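Local coordinates for hypothetical protein yibA (Escherichia coli, PDB 1OYZ), which is of unknown function, with an oxidoreductase activity only tentatively assigned, and folds as an all-helical solenoid with HEAT-like repeats, at residues Val46-Gly51 and Leu78-Ile83; Asn90-Leu95 and Glu113-Arg118; Lys86-Val91 and Lys120-Tyr125. All blocks are in the same frame, centred on the assembly; numbering follows the deposited sequence.

Contact 1: residues Val46-Gly51 and Leu78-Ile83; sequences VLQLRG and LGQIKI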
# COMPACT_ATOMS: atom_id res chain seq x y z
N VAL A 46 10.54 11.75 -15.45
CA VAL A 46 11.86 12.28 -15.77
C VAL A 46 12.04 13.56 -14.98
O VAL A 46 13.12 13.82 -14.43
CB VAL A 46 12.02 12.58 -17.26
CG1 VAL A 46 13.44 13.04 -17.54
CG2 VAL A 46 11.68 11.36 -18.07
N LEU A 47 10.97 14.34 -14.88
CA LEU A 47 11.06 15.59 -14.12
C LEU A 47 11.34 15.32 -12.63
O LEU A 47 12.15 16.02 -12.01
CB LEU A 47 9.77 16.44 -14.30
CG LEU A 47 9.61 16.98 -15.74
CD1 LEU A 47 8.37 17.83 -15.92
CD2 LEU A 47 10.82 17.79 -16.05
N GLN A 48 10.71 14.30 -12.06
CA GLN A 48 10.94 14.00 -10.65
C GLN A 48 12.41 13.62 -10.44
O GLN A 48 12.98 13.90 -9.39
CB GLN A 48 10.06 12.83 -10.13
CG GLN A 48 8.54 13.07 -10.05
CD GLN A 48 7.77 11.75 -9.80
OE1 GLN A 48 8.11 10.72 -10.37
NE2 GLN A 48 6.73 11.80 -8.96
N LEU A 49 13.00 12.97 -11.45
CA LEU A 49 14.41 12.53 -11.38
C LEU A 49 15.45 13.65 -11.49
O LEU A 49 16.34 13.76 -10.66
CB LEU A 49 14.71 11.50 -12.48
CG LEU A 49 16.17 11.03 -12.66
CD1 LEU A 49 16.56 10.15 -11.50
CD2 LEU A 49 16.35 10.26 -13.96
N ARG A 50 15.33 14.48 -12.53
CA ARG A 50 16.31 15.55 -12.75
C ARG A 50 15.84 16.83 -12.12
O ARG A 50 16.64 17.66 -11.70
CB ARG A 50 16.47 15.82 -14.24
CG ARG A 50 16.68 14.61 -15.11
CD ARG A 50 17.21 15.01 -16.50
NE ARG A 50 16.46 16.11 -17.12
CZ ARG A 50 15.99 16.09 -18.36
NH1 ARG A 50 16.19 15.02 -19.11
NH2 ARG A 50 15.35 17.16 -18.87
N GLY A 51 14.53 16.98 -12.11
CA GLY A 51 13.86 18.15 -11.59
C GLY A 51 14.64 19.24 -10.90
O GLY A 51 15.26 19.01 -9.87
N LEU A 78 5.57 16.83 -7.47
CA LEU A 78 5.95 17.36 -6.17
C LEU A 78 6.20 16.29 -5.09
O LEU A 78 6.90 16.54 -4.12
CB LEU A 78 4.86 18.35 -5.72
CG LEU A 78 5.15 19.86 -5.70
CD1 LEU A 78 6.17 20.23 -6.74
CD2 LEU A 78 3.86 20.65 -5.89
N GLY A 79 5.64 15.10 -5.25
CA GLY A 79 5.87 14.08 -4.24
C GLY A 79 7.26 13.47 -4.21
O GLY A 79 7.69 12.93 -3.18
N GLN A 80 8.00 13.53 -5.32
CA GLN A 80 9.33 12.93 -5.33
C GLN A 80 10.50 13.81 -5.82
O GLN A 80 11.66 13.47 -5.62
CB GLN A 80 9.26 11.61 -6.12
CG GLN A 80 8.39 10.55 -5.41
CD GLN A 80 7.98 9.41 -6.32
OE1 GLN A 80 8.81 8.58 -6.70
NE2 GLN A 80 6.70 9.35 -6.67
N ILE A 81 10.19 14.94 -6.46
CA ILE A 81 11.21 15.85 -6.97
C ILE A 81 12.01 16.43 -5.80
O ILE A 81 11.48 16.60 -4.70
CB ILE A 81 10.54 17.00 -7.76
CG1 ILE A 81 11.56 17.68 -8.70
CG2 ILE A 81 9.95 18.02 -6.79
CD1 ILE A 81 10.89 18.61 -9.74
N LYS A 82 13.29 16.73 -6.03
CA LYS A 82 14.10 17.33 -4.99
C LYS A 82 13.75 18.82 -4.86
O LYS A 82 13.52 19.50 -5.86
CB LYS A 82 15.59 17.15 -5.30
CG LYS A 82 16.10 15.73 -5.05
CD LYS A 82 17.62 15.65 -5.14
CE LYS A 82 18.16 14.48 -4.35
NZ LYS A 82 19.63 14.66 -4.13
N ILE A 83 13.67 19.30 -3.63
CA ILE A 83 13.33 20.69 -3.36
C ILE A 83 14.19 21.26 -2.26
O ILE A 83 14.48 20.59 -1.27
CB ILE A 83 11.85 20.87 -2.91
CG1 ILE A 83 11.61 20.06 -1.65
CG2 ILE A 83 10.90 20.45 -4.04
CD1 ILE A 83 10.17 20.09 -1.17
O HOH W 1 14.67 15.83 -8.37
O HOH W 2 15.04 20.25 -7.69
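The amide groups of Gln48 and Gln80 meet between the last turn of helix 37-50 and segment 78-83, with their planes turned 52° apart. Over one face of the Gln48 amide stands CB of Gln80, 4.0 Å from Gln48 CD, so the approach is methylene over amide rather than two stacked groups. Gln48 reaches this place because CG lies anti to its own carbonyl carbon (chi1 -67°) and the chain then runs extended; its NE2 is held by a hydrogen bond to Phe76 O, one turn earlier on helix 68-80.

Beside the glutamines the backbones come close, with 4.1 Å between Gln48 CA and Ile81 CA. A CA-H...O contact joins them: Ile81 CA lies 3.6 Å from Gln48 O, and the angle of 167° at the hydrogen makes it nearly straight. The same carbonyl also accepts from a water (2.8 Å from Gln48 O to the water oxygen), which in turn accepts from Lys82 N at 2.9 Å. Gly51, where the chain leaves helical geometry, presents no side chain, and the CG1-CD1 arm of Ile81 packs on its backbone.

Ile81 also rests on Ala55 and Val56 of helix 53-63, which lies between the two helices in sequence, while Leu47 packs on Leu28 and Phe29 of helix 25-31.

Contact 2: residues Asn90-Leu95 and Glu113-Arg118; sequences NVFNIL and ESTAQR
Helix segments 90-95 and 113-118 run nearly antiparallel, their axes 9.5 Å apart at closest approach and crossing at -152°. They belong to helices 88-101 and 105-121, consecutive in the chain and joined by a short turn: an antiparallel helical hairpin, an arrangement consistent with the HEAT-like solenoid of this chain. The backbones come nearest at Leu95 and Thr115, whose CA atoms are 6.1 Å apart.

No hydrogen bond crosses the interface, and all six touching residues are buried, so the hairpin is closed here by side-chain packing. Leu95 is central. Its CB meets CG2 of Thr115 at 3.5 Å, while its CG sits 3.9 Å from CB of Ser114. Thr115 can offer this methyl because CG2 lies anti to the carbonyl carbon; with chi1 at 61°, OG1 takes the position between N and C and is bonded to Ile112 O and Gln132 OE1. The hydroxyl of Ser114 likewise finds its partner outside the pair, in Ala75 O of helix 68-80.

Phe92 closes the interface with CE1, which approaches CB of Thr115 obliquely at 3.8 Å, while CB of Arg118 lies at the ring edge. The bent Arg118 chain sends NH1 to Leu78 O, and its aliphatic part packs between the two helices: Arg118 CD is 4.0 Å from Leu95 CD2 and 4.1 Å from Val91 CG1.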
# COMPACT_ATOMS: atom_id res chain seq x y z
N ASN A 90 6.56 24.65 2.43
CA ASN A 90 5.52 25.21 1.58
C ASN A 90 4.95 24.16 0.62
O ASN A 90 3.75 24.12 0.37
CB ASN A 90 6.04 26.42 0.78
CG ASN A 90 6.38 27.63 1.67
OD1 ASN A 90 6.50 28.77 1.18
ND2 ASN A 90 6.53 27.39 2.98
N VAL A 91 5.81 23.30 0.07
CA VAL A 91 5.33 22.28 -0.84
C VAL A 91 4.50 21.27 -0.08
O VAL A 91 3.43 20.87 -0.52
CB VAL A 91 6.52 21.60 -1.60
CG1 VAL A 91 6.06 20.29 -2.29
CG2 VAL A 91 7.07 22.56 -2.65
N PHE A 92 4.97 20.88 1.08
CA PHE A 92 4.20 19.95 1.87
C PHE A 92 2.82 20.56 2.14
O PHE A 92 1.79 19.92 1.91
CB PHE A 92 4.89 19.68 3.19
CG PHE A 92 4.17 18.70 3.99
CD1 PHE A 92 4.34 17.35 3.76
CD2 PHE A 92 3.23 19.12 4.91
CE1 PHE A 92 3.58 16.43 4.44
CE2 PHE A 92 2.46 18.19 5.59
CZ PHE A 92 2.63 16.85 5.35
N ASN A 93 2.79 21.80 2.59
CA ASN A 93 1.53 22.46 2.88
C ASN A 93 0.65 22.51 1.66
O ASN A 93 -0.57 22.31 1.76
CB ASN A 93 1.78 23.85 3.44
CG ASN A 93 2.37 23.77 4.83
OD1 ASN A 93 3.10 24.67 5.27
ND2 ASN A 93 2.07 22.69 5.54
N ILE A 94 1.25 22.74 0.50
CA ILE A 94 0.46 22.73 -0.70
C ILE A 94 -0.18 21.36 -0.91
O ILE A 94 -1.36 21.28 -1.21
CB ILE A 94 1.31 23.10 -1.92
CG1 ILE A 94 1.67 24.60 -1.83
CG2 ILE A 94 0.54 22.79 -3.20
CD1 ILE A 94 2.68 25.06 -2.85
N LEU A 95 0.57 20.28 -0.73
CA LEU A 95 0.03 18.94 -0.94
C LEU A 95 -1.03 18.56 0.09
O LEU A 95 -2.07 17.97 -0.22
CB LEU A 95 1.15 17.90 -0.90
CG LEU A 95 2.00 17.50 -2.12
CD1 LEU A 95 1.72 18.38 -3.27
CD2 LEU A 95 3.48 17.49 -1.75
N GLU A 113 -0.73 10.55 -1.61
CA GLU A 113 0.43 9.70 -1.91
C GLU A 113 1.72 10.55 -1.92
O GLU A 113 2.76 10.12 -1.41
CB GLU A 113 0.24 8.95 -3.24
CG GLU A 113 -0.76 7.80 -3.10
CD GLU A 113 -1.55 7.48 -4.37
OE1 GLU A 113 -1.23 8.04 -5.45
OE2 GLU A 113 -2.48 6.66 -4.29
N SER A 114 1.64 11.76 -2.48
CA SER A 114 2.82 12.64 -2.48
C SER A 114 3.18 13.11 -1.06
O SER A 114 4.38 13.21 -0.75
CB SER A 114 2.61 13.83 -3.44
OG SER A 114 2.56 13.42 -4.80
N THR A 115 2.21 13.38 -0.16
CA THR A 115 2.62 13.81 1.19
C THR A 115 3.33 12.64 1.89
O THR A 115 4.19 12.84 2.76
CB THR A 115 1.43 14.27 2.16
OG1 THR A 115 0.53 13.18 2.38
CG2 THR A 115 0.67 15.51 1.62
N ALA A 116 2.96 11.41 1.51
CA ALA A 116 3.57 10.21 2.09
C ALA A 116 5.03 10.14 1.63
O ALA A 116 5.94 9.93 2.44
CB ALA A 116 2.80 8.95 1.62
N GLN A 117 5.24 10.35 0.33
CA GLN A 117 6.57 10.35 -0.24
C GLN A 117 7.44 11.34 0.52
O GLN A 117 8.52 11.00 1.01
CB GLN A 117 6.53 10.78 -1.70
CG GLN A 117 5.62 9.98 -2.59
CD GLN A 117 6.18 8.64 -2.97
OE1 GLN A 117 5.89 8.12 -4.04
NE2 GLN A 117 7.00 8.06 -2.08
N ARG A 118 6.96 12.58 0.63
CA ARG A 118 7.71 13.62 1.31
C ARG A 118 7.99 13.31 2.78
O ARG A 118 9.06 13.64 3.30
CB ARG A 118 6.98 14.97 1.19
CG ARG A 118 6.63 15.38 -0.25
CD ARG A 118 7.22 16.76 -0.64
NE ARG A 118 8.67 16.78 -0.48
CZ ARG A 118 9.56 16.62 -1.45
NH1 ARG A 118 9.17 16.44 -2.71
NH2 ARG A 118 10.86 16.60 -1.16

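Contact 3: residues Lys86-Val91 and Lys120-Tyr125; sequences KCEDNV and KKNPIY
Tyr125 extends its hydroxyl end over the first turn of helix 88-101, where OH lies 3.4 Å from CG of Glu88 and donates a hydrogen bond to OD1 of Asp89 at 2.7 Å. That oxygen is approached from above the carboxylate plane, 40° out of it, and the carboxylate and ring stand almost perpendicular (87°). Asp89 lies two residues after the N-cap Cys87, where the helix end would probably favour its charged form.

Glu88 takes the other side of the ring's tip: OE1 is near the ring plane at its edge, 3.7 Å from CE2 of Tyr125. Its chain is extended, with CG anti to the backbone N (chi1 -153°), which carries the carboxylate across to Asn122, where OE1 is 3.3 Å from CB. One face of the Tyr125 ring is covered by its own neighbour Ile124, whose CG1 stands 3.7 Å above the ring centre.

The contact ties the start of helix 88-101 to the 3-10 turn that follows helix 105-121 and leads into helix 126-136. Tyr125 stacks with Phe92, one turn along helix 88-101, while Ile83, in the loop before that helix, packs against Glu88.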
# COMPACT_ATOMS: atom_id res chain seq x y z
N LYS A 86 14.29 25.44 1.86
CA LYS A 86 13.45 26.59 2.13
C LYS A 86 12.12 26.61 1.41
O LYS A 86 11.37 27.58 1.50
CB LYS A 86 14.21 27.88 1.84
CG LYS A 86 14.63 28.59 3.12
CD LYS A 86 15.43 27.63 4.02
CE LYS A 86 15.54 28.14 5.45
NZ LYS A 86 16.32 27.19 6.29
N CYS A 87 11.82 25.53 0.71
CA CYS A 87 10.57 25.45 -0.01
C CYS A 87 9.84 24.19 0.40
O CYS A 87 8.67 24.04 0.10
CB CYS A 87 10.80 25.44 -1.52
SG CYS A 87 11.15 27.04 -2.28
N GLU A 88 10.55 23.30 1.08
CA GLU A 88 9.98 22.03 1.49
C GLU A 88 8.67 22.16 2.29
O GLU A 88 7.68 21.52 1.96
CB GLU A 88 11.03 21.24 2.30
CG GLU A 88 10.84 19.72 2.22
CD GLU A 88 11.86 18.92 3.04
OE1 GLU A 88 11.65 17.70 3.18
OE2 GLU A 88 12.85 19.49 3.55
N ASP A 89 8.67 22.98 3.34
CA ASP A 89 7.45 23.15 4.12
C ASP A 89 6.29 23.66 3.28
O ASP A 89 5.17 23.16 3.39
CB ASP A 89 7.69 24.11 5.30
CG ASP A 89 8.45 23.45 6.44
OD1 ASP A 89 8.34 22.21 6.62
OD2 ASP A 89 9.13 24.17 7.19
N ASN A 90 6.56 24.65 2.43
CA ASN A 90 5.52 25.21 1.58
C ASN A 90 4.95 24.16 0.62
O ASN A 90 3.75 24.12 0.37
CB ASN A 90 6.04 26.42 0.78
CG ASN A 90 6.38 27.63 1.67
OD1 ASN A 90 6.50 28.77 1.18
ND2 ASN A 90 6.53 27.39 2.98
N VAL A 91 5.81 23.30 0.07
CA VAL A 91 5.33 22.28 -0.84
C VAL A 91 4.50 21.27 -0.08
O VAL A 91 3.43 20.87 -0.52
CB VAL A 91 6.52 21.60 -1.60
CG1 VAL A 91 6.06 20.29 -2.29
CG2 VAL A 91 7.07 22.56 -2.65
N LYS A 120 8.34 10.30 4.17
CA LYS A 120 9.37 9.29 4.26
C LYS A 120 10.75 9.95 4.16
O LYS A 120 11.65 9.62 4.93
CB LYS A 120 9.18 8.26 3.16
CG LYS A 120 9.93 6.99 3.43
CD LYS A 120 9.60 5.95 2.38
CE LYS A 120 10.22 4.60 2.72
NZ LYS A 120 9.82 3.58 1.71
N LYS A 121 10.91 10.90 3.24
CA LYS A 121 12.19 11.58 3.10
C LYS A 121 12.47 12.57 4.25
O LYS A 121 13.62 12.96 4.48
CB LYS A 121 12.28 12.34 1.77
CG LYS A 121 12.09 11.49 0.50
CD LYS A 121 12.85 12.11 -0.69
CE LYS A 121 12.00 12.22 -1.96
NZ LYS A 121 10.79 13.08 -1.79
N ASN A 122 11.44 12.98 4.97
CA ASN A 122 11.64 13.92 6.05
C ASN A 122 10.46 13.77 7.01
O ASN A 122 9.42 14.42 6.86
CB ASN A 122 11.74 15.35 5.50
CG ASN A 122 12.17 16.36 6.56
OD1 ASN A 122 12.28 17.56 6.29
ND2 ASN A 122 12.41 15.87 7.77
N PRO A 123 10.63 12.89 8.00
CA PRO A 123 9.68 12.54 9.06
C PRO A 123 9.11 13.71 9.87
O PRO A 123 8.15 13.53 10.61
CB PRO A 123 10.49 11.59 9.93
CG PRO A 123 11.38 10.93 8.94
CD PRO A 123 11.85 12.07 8.11
N ILE A 124 9.69 14.90 9.78
CA ILE A 124 9.14 16.00 10.55
C ILE A 124 7.65 16.20 10.24
O ILE A 124 6.93 16.81 11.04
CB ILE A 124 9.86 17.34 10.27
CG1 ILE A 124 9.63 17.76 8.81
CG2 ILE A 124 11.34 17.22 10.63
CD1 ILE A 124 10.09 19.20 8.48
N TYR A 125 7.22 15.70 9.09
CA TYR A 125 5.83 15.84 8.65
C TYR A 125 4.84 14.78 9.16
O TYR A 125 3.64 14.88 8.91
CB TYR A 125 5.79 15.88 7.11
CG TYR A 125 6.60 17.02 6.49
CD1 TYR A 125 6.33 18.35 6.83
CD2 TYR A 125 7.65 16.77 5.60
CE1 TYR A 125 7.09 19.41 6.30
CE2 TYR A 125 8.42 17.82 5.06
CZ TYR A 125 8.13 19.14 5.43
OH TYR A 125 8.86 20.20 4.93

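In the fold
The three contacts lie on the same side of the chain's centre. Contact 1 comes earlier in the chain, its helix 68-80 directly preceding helix 88-101, which contacts 2 and 3 share. Contacts 2 and 3 use the same two helices, and their centres are about 7 Å apart; Arg118 O lies 4.1 Å from Tyr125 CD2 where the two meet. The centre of contact 1 is about 12 Å from that of contact 2 and 14 Å from that of contact 3. The Arg118 guanidinium joins contacts 1 and 2, its NH1 also lying 3.1 Å from Ile81 O, a probable hydrogen bond. Leu78 CG packs 3.6 Å from Val91 CG1, bringing contact 1 against contact 3. No active site is known here.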